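Local structure of endoglucanase family 5 (Clostridium acetobutylicum ATCC 824, 6PZ7) at residues W20-T25 with L317-L322; I58-S63 with A96-H101; I140-N145 with F189-T194. The protein probably hydrolyses internal beta-1,4 linkages of cellulose and related plant polysaccharides, as a broad-specificity endoglucanase of glycoside hydrolase family 5, subfamily 4. All coordinates share one frame; numbering follows the deposited sequence.

Contact 1: residues W20-T25 with L317-L322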
loop_
_atom_site.group_PDB
_atom_site.type_symbol
_atom_site.label_atom_id
_atom_site.label_comp_id
_atom_site.label_asym_id
_atom_site.label_seq_id
_atom_site.Cartn_x
_atom_site.Cartn_y
_atom_site.Cartn_z
ATOM N N TRP A 20 6.358 -1.940 -6.678
ATOM C CA TRP A 20 6.355 -0.537 -7.073
ATOM C C TRP A 20 4.920 -0.035 -7.034
ATOM O O TRP A 20 4.019 -0.704 -7.540
ATOM C CB TRP A 20 7.001 -0.406 -8.454
ATOM C CG TRP A 20 7.111 0.972 -9.033
ATOM C CD1 TRP A 20 8.196 1.805 -8.929
ATOM C CD2 TRP A 20 6.169 1.624 -9.899
ATOM N NE1 TRP A 20 7.976 2.939 -9.686
ATOM C CE2 TRP A 20 6.734 2.865 -10.269
ATOM C CE3 TRP A 20 4.910 1.293 -10.383
ATOM C CZ2 TRP A 20 6.096 3.767 -11.111
ATOM C CZ3 TRP A 20 4.271 2.172 -11.223
ATOM C CH2 TRP A 20 4.859 3.405 -11.581
ATOM N N ASN A 21 4.707 1.132 -6.432
ATOM C CA ASN A 21 3.408 1.790 -6.390
ATOM C C ASN A 21 3.195 2.706 -7.591
ATOM O O ASN A 21 4.029 3.600 -7.859
ATOM C CB ASN A 21 3.266 2.698 -5.163
ATOM C CG ASN A 21 2.887 1.991 -3.878
ATOM O OD1 ASN A 21 1.708 1.769 -3.637
ATOM N ND2 ASN A 21 3.880 1.689 -3.060
ATOM N N LEU A 22 2.022 2.580 -8.207
ATOM C CA LEU A 22 1.529 3.535 -9.213
ATOM C C LEU A 22 0.899 4.727 -8.488
ATOM O O LEU A 22 -0.308 4.912 -8.447
ATOM C CB LEU A 22 0.547 2.842 -10.133
ATOM C CG LEU A 22 0.041 3.641 -11.325
ATOM C CD1 LEU A 22 1.161 3.841 -12.365
ATOM C CD2 LEU A 22 -1.160 2.922 -11.931
ATOM N N GLY A 23 1.745 5.519 -7.823
ATOM C CA GLY A 23 1.249 6.560 -6.925
ATOM C C GLY A 23 0.817 7.839 -7.610
ATOM O O GLY A 23 1.260 8.161 -8.726
ATOM N N ASN A 24 -0.051 8.580 -6.938
ATOM C CA ASN A 24 -0.573 9.843 -7.464
ATOM C C ASN A 24 -1.194 9.679 -8.842
ATOM O O ASN A 24 -1.075 10.548 -9.706
ATOM C CB ASN A 24 0.480 10.962 -7.440
ATOM C CG ASN A 24 0.686 11.561 -6.064
ATOM O OD1 ASN A 24 0.332 10.987 -5.040
ATOM N ND2 ASN A 24 1.330 12.742 -6.050
ATOM N N THR A 25 -1.927 8.576 -9.011
ATOM C CA THR A 25 -2.501 8.174 -10.286
ATOM C C THR A 25 -3.991 7.897 -10.087
ATOM O O THR A 25 -4.779 8.839 -10.035
ATOM C CB THR A 25 -1.683 7.038 -10.892
ATOM O OG1 THR A 25 -0.291 7.451 -10.915
ATOM C CG2 THR A 25 -2.057 6.696 -12.294
ATOM N N LEU A 317 10.846 6.450 -11.691
ATOM C CA LEU A 317 10.609 6.268 -13.121
ATOM C C LEU A 317 10.101 7.584 -13.705
ATOM O O LEU A 317 9.176 8.194 -13.133
ATOM C CB LEU A 317 9.557 5.182 -13.338
ATOM C CG LEU A 317 9.140 4.913 -14.786
ATOM C CD1 LEU A 317 10.285 4.398 -15.609
ATOM C CD2 LEU A 317 7.983 3.944 -14.836
ATOM N N ASP A 318 10.665 8.032 -14.818
ATOM C CA ASP A 318 10.067 9.107 -15.599
ATOM C C ASP A 318 9.101 8.413 -16.550
ATOM O O ASP A 318 9.518 7.749 -17.513
ATOM C CB ASP A 318 11.134 9.913 -16.345
ATOM C CG ASP A 318 10.540 11.030 -17.195
ATOM O OD1 ASP A 318 9.371 10.962 -17.629
ATOM O OD2 ASP A 318 11.309 11.981 -17.536
ATOM N N ARG A 319 7.800 8.540 -16.258
ATOM C CA ARG A 319 6.793 7.815 -17.018
ATOM C C ARG A 319 6.624 8.381 -18.416
ATOM O O ARG A 319 6.186 7.659 -19.320
ATOM C CB ARG A 319 5.460 7.897 -16.309
ATOM C CG ARG A 319 5.480 7.278 -14.932
ATOM C CD ARG A 319 4.143 7.368 -14.257
ATOM N NE ARG A 319 4.245 7.146 -12.825
ATOM C CZ ARG A 319 3.222 7.244 -11.992
ATOM N NH1 ARG A 319 2.001 7.449 -12.460
ATOM N NH2 ARG A 319 3.434 7.148 -10.690
ATOM N N ASN A 320 6.940 9.660 -18.613
ATOM C CA ASN A 320 6.697 10.316 -19.892
ATOM C C ASN A 320 7.711 9.921 -20.940
ATOM O O ASN A 320 7.381 9.935 -22.139
ATOM C CB ASN A 320 6.741 11.829 -19.691
ATOM C CG ASN A 320 5.594 12.322 -18.887
ATOM O OD1 ASN A 320 4.450 12.033 -19.210
ATOM N ND2 ASN A 320 5.879 13.053 -17.828
ATOM N N ASN A 321 8.951 9.628 -20.549
ATOM C CA ASN A 321 9.970 9.199 -21.498
ATOM C C ASN A 321 10.465 7.786 -21.187
ATOM O O ASN A 321 11.482 7.356 -21.758
ATOM C CB ASN A 321 11.132 10.184 -21.579
ATOM C CG ASN A 321 11.929 10.237 -20.322
ATOM O OD1 ASN A 321 11.615 9.577 -19.346
ATOM N ND2 ASN A 321 13.007 11.011 -20.340
ATOM N N LEU A 322 9.763 7.060 -20.309
ATOM C CA LEU A 322 10.045 5.676 -20.007
ATOM C C LEU A 322 11.505 5.461 -19.598
ATOM O O LEU A 322 12.168 4.547 -20.088
ATOM C CB LEU A 322 9.648 4.748 -21.160
ATOM C CG LEU A 322 8.155 4.781 -21.525
ATOM C CD1 LEU A 322 7.893 3.927 -22.765
ATOM C CD2 LEU A 322 7.271 4.301 -20.377
#

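Contact 2: residues I58-S63 with A96-H101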
loop_
_atom_site.group_PDB
_atom_site.type_symbol
_atom_site.label_atom_id
_atom_site.label_comp_id
_atom_site.label_asym_id
_atom_site.label_seq_id
_atom_site.Cartn_x
_atom_site.Cartn_y
_atom_site.Cartn_z
ATOM N N ILE A 58 -1.618 -0.631 -6.838
ATOM C CA ILE A 58 -2.483 0.263 -7.599
ATOM C C ILE A 58 -3.392 0.965 -6.593
ATOM O O ILE A 58 -4.516 0.502 -6.309
ATOM C CB ILE A 58 -3.296 -0.506 -8.654
ATOM C CG1 ILE A 58 -2.406 -1.341 -9.575
ATOM C CG2 ILE A 58 -4.140 0.483 -9.449
ATOM C CD1 ILE A 58 -3.166 -2.337 -10.453
ATOM N N PRO A 59 -2.941 2.066 -6.015
ATOM C CA PRO A 59 -3.809 2.806 -5.102
ATOM C C PRO A 59 -4.962 3.399 -5.877
ATOM O O PRO A 59 -4.769 3.986 -6.945
ATOM C CB PRO A 59 -2.885 3.877 -4.539
ATOM C CG PRO A 59 -1.723 3.936 -5.423
ATOM C CD PRO A 59 -1.593 2.639 -6.130
ATOM N N VAL A 60 -6.160 3.301 -5.335
ATOM C CA VAL A 60 -7.358 3.842 -5.981
ATOM C C VAL A 60 -8.169 4.621 -4.963
ATOM O O VAL A 60 -8.574 4.069 -3.931
ATOM C CB VAL A 60 -8.247 2.763 -6.627
ATOM C CG1 VAL A 60 -9.471 3.410 -7.286
ATOM C CG2 VAL A 60 -7.446 1.955 -7.646
ATOM N N SER A 61 -8.418 5.892 -5.253
ATOM C CA SER A 61 -9.299 6.718 -4.429
ATOM C C SER A 61 -10.685 6.692 -5.058
ATOM O O SER A 61 -10.848 7.090 -6.215
ATOM C CB SER A 61 -8.766 8.144 -4.324
ATOM O OG SER A 61 -7.515 8.147 -3.628
ATOM N N TRP A 62 -11.645 6.150 -4.332
ATOM C CA TRP A 62 -12.982 5.920 -4.895
ATOM C C TRP A 62 -13.931 7.076 -4.696
ATOM O O TRP A 62 -14.901 7.165 -5.453
ATOM C CB TRP A 62 -13.544 4.630 -4.307
ATOM C CG TRP A 62 -12.704 3.426 -4.613
ATOM C CD1 TRP A 62 -11.662 2.964 -3.849
ATOM C CD2 TRP A 62 -12.753 2.567 -5.768
ATOM N NE1 TRP A 62 -11.083 1.861 -4.449
ATOM C CE2 TRP A 62 -11.723 1.599 -5.630
ATOM C CE3 TRP A 62 -13.541 2.543 -6.925
ATOM C CZ2 TRP A 62 -11.499 0.609 -6.561
ATOM C CZ3 TRP A 62 -13.313 1.549 -7.879
ATOM C CH2 TRP A 62 -12.294 0.604 -7.689
ATOM N N SER A 63 -13.654 7.955 -3.729
ATOM C CA SER A 63 -14.615 8.949 -3.249
ATOM C C SER A 63 -15.311 9.707 -4.374
ATOM O O SER A 63 -16.539 9.868 -4.353
ATOM C CB SER A 63 -13.888 9.918 -2.309
ATOM O OG SER A 63 -14.797 10.772 -1.637
ATOM N N ALA A 96 -0.795 -7.797 -8.417
ATOM C CA ALA A 96 -1.419 -6.486 -8.364
ATOM C C ALA A 96 -2.084 -6.354 -6.999
ATOM O O ALA A 96 -2.811 -7.266 -6.579
ATOM C CB ALA A 96 -2.471 -6.326 -9.467
ATOM N N ILE A 97 -1.866 -5.234 -6.306
ATOM C CA ILE A 97 -2.581 -4.898 -5.069
ATOM C C ILE A 97 -3.566 -3.795 -5.398
ATOM O O ILE A 97 -3.162 -2.725 -5.866
ATOM C CB ILE A 97 -1.624 -4.453 -3.938
ATOM C CG1 ILE A 97 -0.599 -5.520 -3.574
ATOM C CG2 ILE A 97 -2.468 -4.051 -2.698
ATOM C CD1 ILE A 97 0.563 -4.942 -2.764
ATOM N N LEU A 98 -4.853 -4.041 -5.189
ATOM C CA LEU A 98 -5.919 -3.080 -5.448
ATOM C C LEU A 98 -6.508 -2.669 -4.109
ATOM O O LEU A 98 -6.927 -3.540 -3.335
ATOM C CB LEU A 98 -6.983 -3.729 -6.335
ATOM C CG LEU A 98 -8.195 -2.872 -6.639
ATOM C CD1 LEU A 98 -7.862 -1.668 -7.468
ATOM C CD2 LEU A 98 -9.282 -3.669 -7.327
ATOM N N ASN A 99 -6.571 -1.365 -3.844
ATOM C CA ASN A 99 -7.025 -0.903 -2.518
ATOM C C ASN A 99 -8.185 0.082 -2.601
ATOM O O ASN A 99 -8.742 0.369 -3.668
ATOM C CB ASN A 99 -5.868 -0.345 -1.682
ATOM C CG ASN A 99 -5.438 1.049 -2.063
ATOM O OD1 ASN A 99 -6.033 1.681 -2.924
ATOM N ND2 ASN A 99 -4.405 1.562 -1.390
ATOM N N THR A 100 -8.585 0.581 -1.409
ATOM C CA THR A 100 -9.148 1.918 -1.273
ATOM C C THR A 100 -8.057 2.814 -0.700
ATOM O O THR A 100 -7.202 2.355 0.060
ATOM C CB THR A 100 -10.398 1.959 -0.383
ATOM O OG1 THR A 100 -10.072 1.711 1.005
ATOM C CG2 THR A 100 -11.470 0.962 -0.823
ATOM N N HIS A 101 -8.072 4.099 -1.082
ATOM C CA HIS A 101 -6.911 4.972 -0.856
ATOM C C HIS A 101 -7.366 6.210 -0.123
ATOM O O HIS A 101 -7.679 6.127 1.087
ATOM C CB HIS A 101 -6.027 5.159 -2.085
ATOM C CG HIS A 101 -4.620 5.470 -1.732
ATOM N ND1 HIS A 101 -3.720 4.489 -1.389
ATOM C CD2 HIS A 101 -3.966 6.657 -1.654
ATOM C CE1 HIS A 101 -2.565 5.079 -1.117
ATOM N NE2 HIS A 101 -2.683 6.385 -1.307
#

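Contact 3: residues I140-N145 with F189-T194. Unlike the reference sequence in segment 140-145: Gln142 (reference Glu).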
loop_
_atom_site.group_PDB
_atom_site.type_symbol
_atom_site.label_atom_id
_atom_site.label_comp_id
_atom_site.label_asym_id
_atom_site.label_seq_id
_atom_site.Cartn_x
_atom_site.Cartn_y
_atom_site.Cartn_z
ATOM N N ILE A 140 -4.500 -9.190 -5.300
ATOM C CA ILE A 140 -4.656 -9.052 -3.852
ATOM C C ILE A 140 -5.492 -7.806 -3.598
ATOM O O ILE A 140 -5.276 -6.764 -4.249
ATOM C CB ILE A 140 -3.254 -8.899 -3.220
ATOM C CG1 ILE A 140 -2.443 -10.201 -3.434
ATOM C CG2 ILE A 140 -3.340 -8.541 -1.744
ATOM C CD1 ILE A 140 -0.980 -10.083 -3.091
ATOM N N PHE A 141 -6.455 -7.897 -2.677
ATOM C CA PHE A 141 -7.210 -6.733 -2.244
ATOM C C PHE A 141 -6.593 -6.192 -0.963
ATOM O O PHE A 141 -6.246 -6.968 -0.078
ATOM C CB PHE A 141 -8.694 -7.061 -1.981
ATOM C CG PHE A 141 -9.506 -7.449 -3.191
ATOM C CD1 PHE A 141 -9.132 -7.159 -4.476
ATOM C CD2 PHE A 141 -10.686 -8.125 -3.003
ATOM C CE1 PHE A 141 -9.924 -7.556 -5.555
ATOM C CE2 PHE A 141 -11.463 -8.548 -4.064
ATOM C CZ PHE A 141 -11.116 -8.227 -5.338
ATOM N N GLN A 142 -6.504 -4.871 -0.832
ATOM C CA GLN A 142 -6.064 -4.217 0.396
ATOM C C GLN A 142 -7.259 -3.371 0.851
ATOM O O GLN A 142 -7.726 -2.488 0.127
ATOM C CB GLN A 142 -4.834 -3.383 0.112
ATOM C CG GLN A 142 -4.403 -2.478 1.235
ATOM C CD GLN A 142 -3.328 -1.491 0.792
ATOM O OE1 GLN A 142 -3.508 -0.253 0.942
ATOM N NE2 GLN A 142 -2.275 -1.965 0.284
ATOM N N THR A 143 -7.786 -3.665 2.028
ATOM C CA THR A 143 -9.090 -3.123 2.420
ATOM C C THR A 143 -9.108 -1.611 2.512
ATOM O O THR A 143 -10.058 -0.966 2.047
ATOM C CB THR A 143 -9.506 -3.748 3.757
ATOM O OG1 THR A 143 -8.476 -3.495 4.697
ATOM C CG2 THR A 143 -9.786 -5.241 3.632
ATOM N N LEU A 144 -8.069 -1.046 3.133
ATOM C CA LEU A 144 -7.951 0.348 3.503
ATOM C C LEU A 144 -6.490 0.727 3.355
ATOM O O LEU A 144 -5.598 -0.118 3.495
ATOM C CB LEU A 144 -8.374 0.560 4.956
ATOM C CG LEU A 144 -9.782 0.093 5.361
ATOM C CD1 LEU A 144 -9.931 0.123 6.857
ATOM C CD2 LEU A 144 -10.807 0.987 4.693
ATOM N N ASN A 145 -6.219 2.022 3.144
ATOM C CA ASN A 145 -4.845 2.509 2.974
ATOM C C ASN A 145 -4.243 2.925 4.318
ATOM O O ASN A 145 -3.504 2.157 4.945
ATOM C CB ASN A 145 -4.853 3.674 1.976
ATOM C CG ASN A 145 -3.510 4.332 1.882
ATOM O OD1 ASN A 145 -2.507 3.648 1.781
ATOM N ND2 ASN A 145 -3.465 5.637 1.883
ATOM N N PHE A 189 -6.190 -13.538 -1.288
ATOM C CA PHE A 189 -5.398 -12.930 -0.216
ATOM C C PHE A 189 -5.756 -11.458 -0.070
ATOM O O PHE A 189 -5.990 -10.753 -1.055
ATOM C CB PHE A 189 -3.904 -13.165 -0.467
ATOM C CG PHE A 189 -3.543 -14.613 -0.393
ATOM C CD1 PHE A 189 -3.699 -15.449 -1.496
ATOM C CD2 PHE A 189 -3.199 -15.202 0.823
ATOM C CE1 PHE A 189 -3.465 -16.820 -1.391
ATOM C CE2 PHE A 189 -2.940 -16.564 0.902
ATOM C CZ PHE A 189 -3.090 -17.355 -0.198
ATOM N N ILE A 190 -5.829 -11.023 1.186
ATOM C CA ILE A 190 -6.328 -9.701 1.554
ATOM C C ILE A 190 -5.354 -9.058 2.516
ATOM O O ILE A 190 -5.009 -9.660 3.534
ATOM C CB ILE A 190 -7.751 -9.752 2.162
ATOM C CG1 ILE A 190 -8.753 -10.403 1.212
ATOM C CG2 ILE A 190 -8.203 -8.342 2.530
ATOM C CD1 ILE A 190 -10.113 -10.727 1.811
ATOM N N MET A 191 -4.935 -7.836 2.210
ATOM C CA MET A 191 -4.118 -7.027 3.107
ATOM C C MET A 191 -5.004 -6.104 3.934
ATOM O O MET A 191 -5.929 -5.475 3.404
ATOM C CB MET A 191 -3.113 -6.187 2.314
ATOM C CG MET A 191 -1.959 -6.999 1.779
ATOM S SD MET A 191 -0.966 -6.193 0.483
ATOM C CE MET A 191 -0.407 -4.737 1.344
ATOM N N VAL A 192 -4.711 -5.999 5.236
ATOM C CA VAL A 192 -5.428 -5.095 6.153
ATOM C C VAL A 192 -4.419 -4.278 6.949
ATOM O O VAL A 192 -3.427 -4.849 7.449
ATOM C CB VAL A 192 -6.361 -5.849 7.118
ATOM C CG1 VAL A 192 -7.391 -6.635 6.330
ATOM C CG2 VAL A 192 -5.623 -6.750 8.134
ATOM N N PRO A 193 -4.613 -2.958 7.065
ATOM C CA PRO A 193 -3.669 -2.131 7.826
ATOM C C PRO A 193 -4.076 -1.951 9.282
ATOM O O PRO A 193 -5.244 -2.093 9.656
ATOM C CB PRO A 193 -3.760 -0.772 7.103
ATOM C CG PRO A 193 -5.241 -0.700 6.721
ATOM C CD PRO A 193 -5.603 -2.124 6.327
ATOM N N THR A 194 -3.072 -1.580 10.091
ATOM C CA THR A 194 -3.240 -0.912 11.371
ATOM C C THR A 194 -3.811 0.498 11.123
ATOM O O THR A 194 -3.904 0.981 9.986
ATOM C CB THR A 194 -1.880 -0.808 12.045
ATOM O OG1 THR A 194 -1.030 -0.121 11.125
ATOM C CG2 THR A 194 -1.274 -2.156 12.409
#

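Contact 1: residues W20-T25 with L317-L322
Trp20 meets Leu317 and Arg319 with the six-membered end of its indole. Its CZ2 lies 4.2 Å from CD2 of Leu317, and the two side chains cross at about a right angle. Its CH2 lies 4.0 Å from NE of Arg319. NE comes in at the edge of the indole, near the ring plane. The guanidinium is turned 65° against the ring, so the two flat groups are not stacked. NE1 of Trp20 is bound elsewhere, to Asp303. Two residues on, CD1 of Leu22 sits over the guanidinium of Arg319, 3.7 Å from NH1, on the same face as Trp20 CH2. Gly23 gives its backbone oxygen: NH2 of Arg319 bonds to Gly23 O at 3.1 Å, in the carbonyl plane and on a lone pair. Thr25 closes the set. NH1 of Arg319 donates to Thr25 OG1 at 2.8 Å, nearly straight at 169°. The same OG1 donates to Gly23 O at 2.8 Å, from above the carbonyl plane. Arg319 spans the gap because its chain is extended from CG to NE. Two bonds at its edge fix the rotation of the guanidinium, while Trp20 and Leu22 lie over one face. Its two bonds here go to neutral oxygens. Asp303 OD1, which makes a long, weak ion pair with NH2, probably helps to balance the charge.

Contact 2: residues I58-S63 with A96-H101
Pro59 CB lies over one face of the His101 imidazole, 3.6 Å from the ring centroid and 24° off the ring normal, a CH-pi contact. CG of His101 is anti to the backbone N, with chi1 at -153°, and this swings the ring across to Pro59. The imidazole is also held at its edge. Asn99 ND2 donates to His101 ND1 at 3.0 Å, in the plane of the ring. Asn99 takes a chi1 of 78°, which puts its amide between its own backbone N and carbonyl carbon, close to Pro59. From there OD1 accepts from Val60 N at 2.9 Å, with the donor tilted from the carbonyl plane. ND2 also donates to Gln142 OE1. The amide is therefore gripped at both ends. Asn99 N, by contrast, is buried and has no partner in the model. The Trp62 indole folds back over Val60. Its NE1 donates to Asn99 O at 2.9 Å, in the ring plane and on a lone pair. Thr100 CG2 packs 3.6 Å from Trp62 CD1. Val60 CG1 sits over one face of the same indole, toward its rim, while Val60 CG2 meets Leu98 CD1 at 3.7 Å. Ile58 N bonds to Ile97 O at 2.8 Å, where the strands are still paired. Neighbouring parallel strands 55-58 and 95-99, joined through helix 76-91, form a beta-alpha-beta unit of the TIM barrel. Beyond the paired part, side-chain-to-backbone bonds hold the two segments together at the C-terminal ends of the strands, where the active sites of such barrels lie.

Contact 3: residues I140-N145 with F189-T194
Phe141 and Met191 carry the central backbone bond between two parallel strands. Met191 N donates to Phe141 O at 2.8 Å. Further along, Thr143 N donates to Met191 O at 2.9 Å. At the start of the pairing, the bond from Phe141 N to Phe189 O is weak. Short CA-H...O contacts fill in between, such as Ile190 CA to Phe141 O at 3.2 Å. Strands 140-142 and 190-193 run only 18° apart.

Side-chain packing flanks these bonds. Met191 and Gln142 (Glu in the reference sequence) point to the same face of the sheet. The Met191 chain bends at chi3 (59°), and its CE lies 3.5 Å from Gln142 NE2. The sulfur of Met191 packs 4.0 Å from Ile140 CG2. On the face of Phe141 and Ile190, Thr143 CG2 meets Ile190 CG2 at 3.7 Å, the side chains crossing at about a right angle. Beyond the paired part, the Pro193 ring packs on the backbone of Leu144 and Asn145, with CG 3.3 Å from Leu144 O.

The polar ends are held from outside. Gln142 OE1 and Asn145 OD1 bond to Arg57, and Thr143 OG1 to Asn171. Strands 139-142 and 190-193 are the fourth and fifth of the eight-stranded barrel, linked by helix 161-180 in a beta-alpha-beta crossover. Asn145, just past strand 139-142, is probably the Asn of the family's Asn-Glu-Pro signature, whose Glu serves as acid/base in GH5 enzymes.

In the fold
The three contacts sit on one closed parallel barrel. Contact 2 joins its second and third strands and contact 3 its fourth and fifth. Contact 1 ties the first strand to the chain beyond the eighth. Contacts 2 and 3, centres about 10 Å apart, share probable hydrogen bonds such as Leu98 O to Gln142 N at 2.9 Å. His101 CE1 lies 3.2 Å from Asn145 ND2. Contacts 1 and 2, centres about 16 Å apart, meet where Leu22 O packs on Pro59 CG. Contacts 1 and 3 do not touch: centres about 22 Å, nearest atoms about 7 Å apart. A 1,2-ethanediol, probably from the crystallisation liquor, about 6 Å from the Asn145 side chain, may mark a pocket.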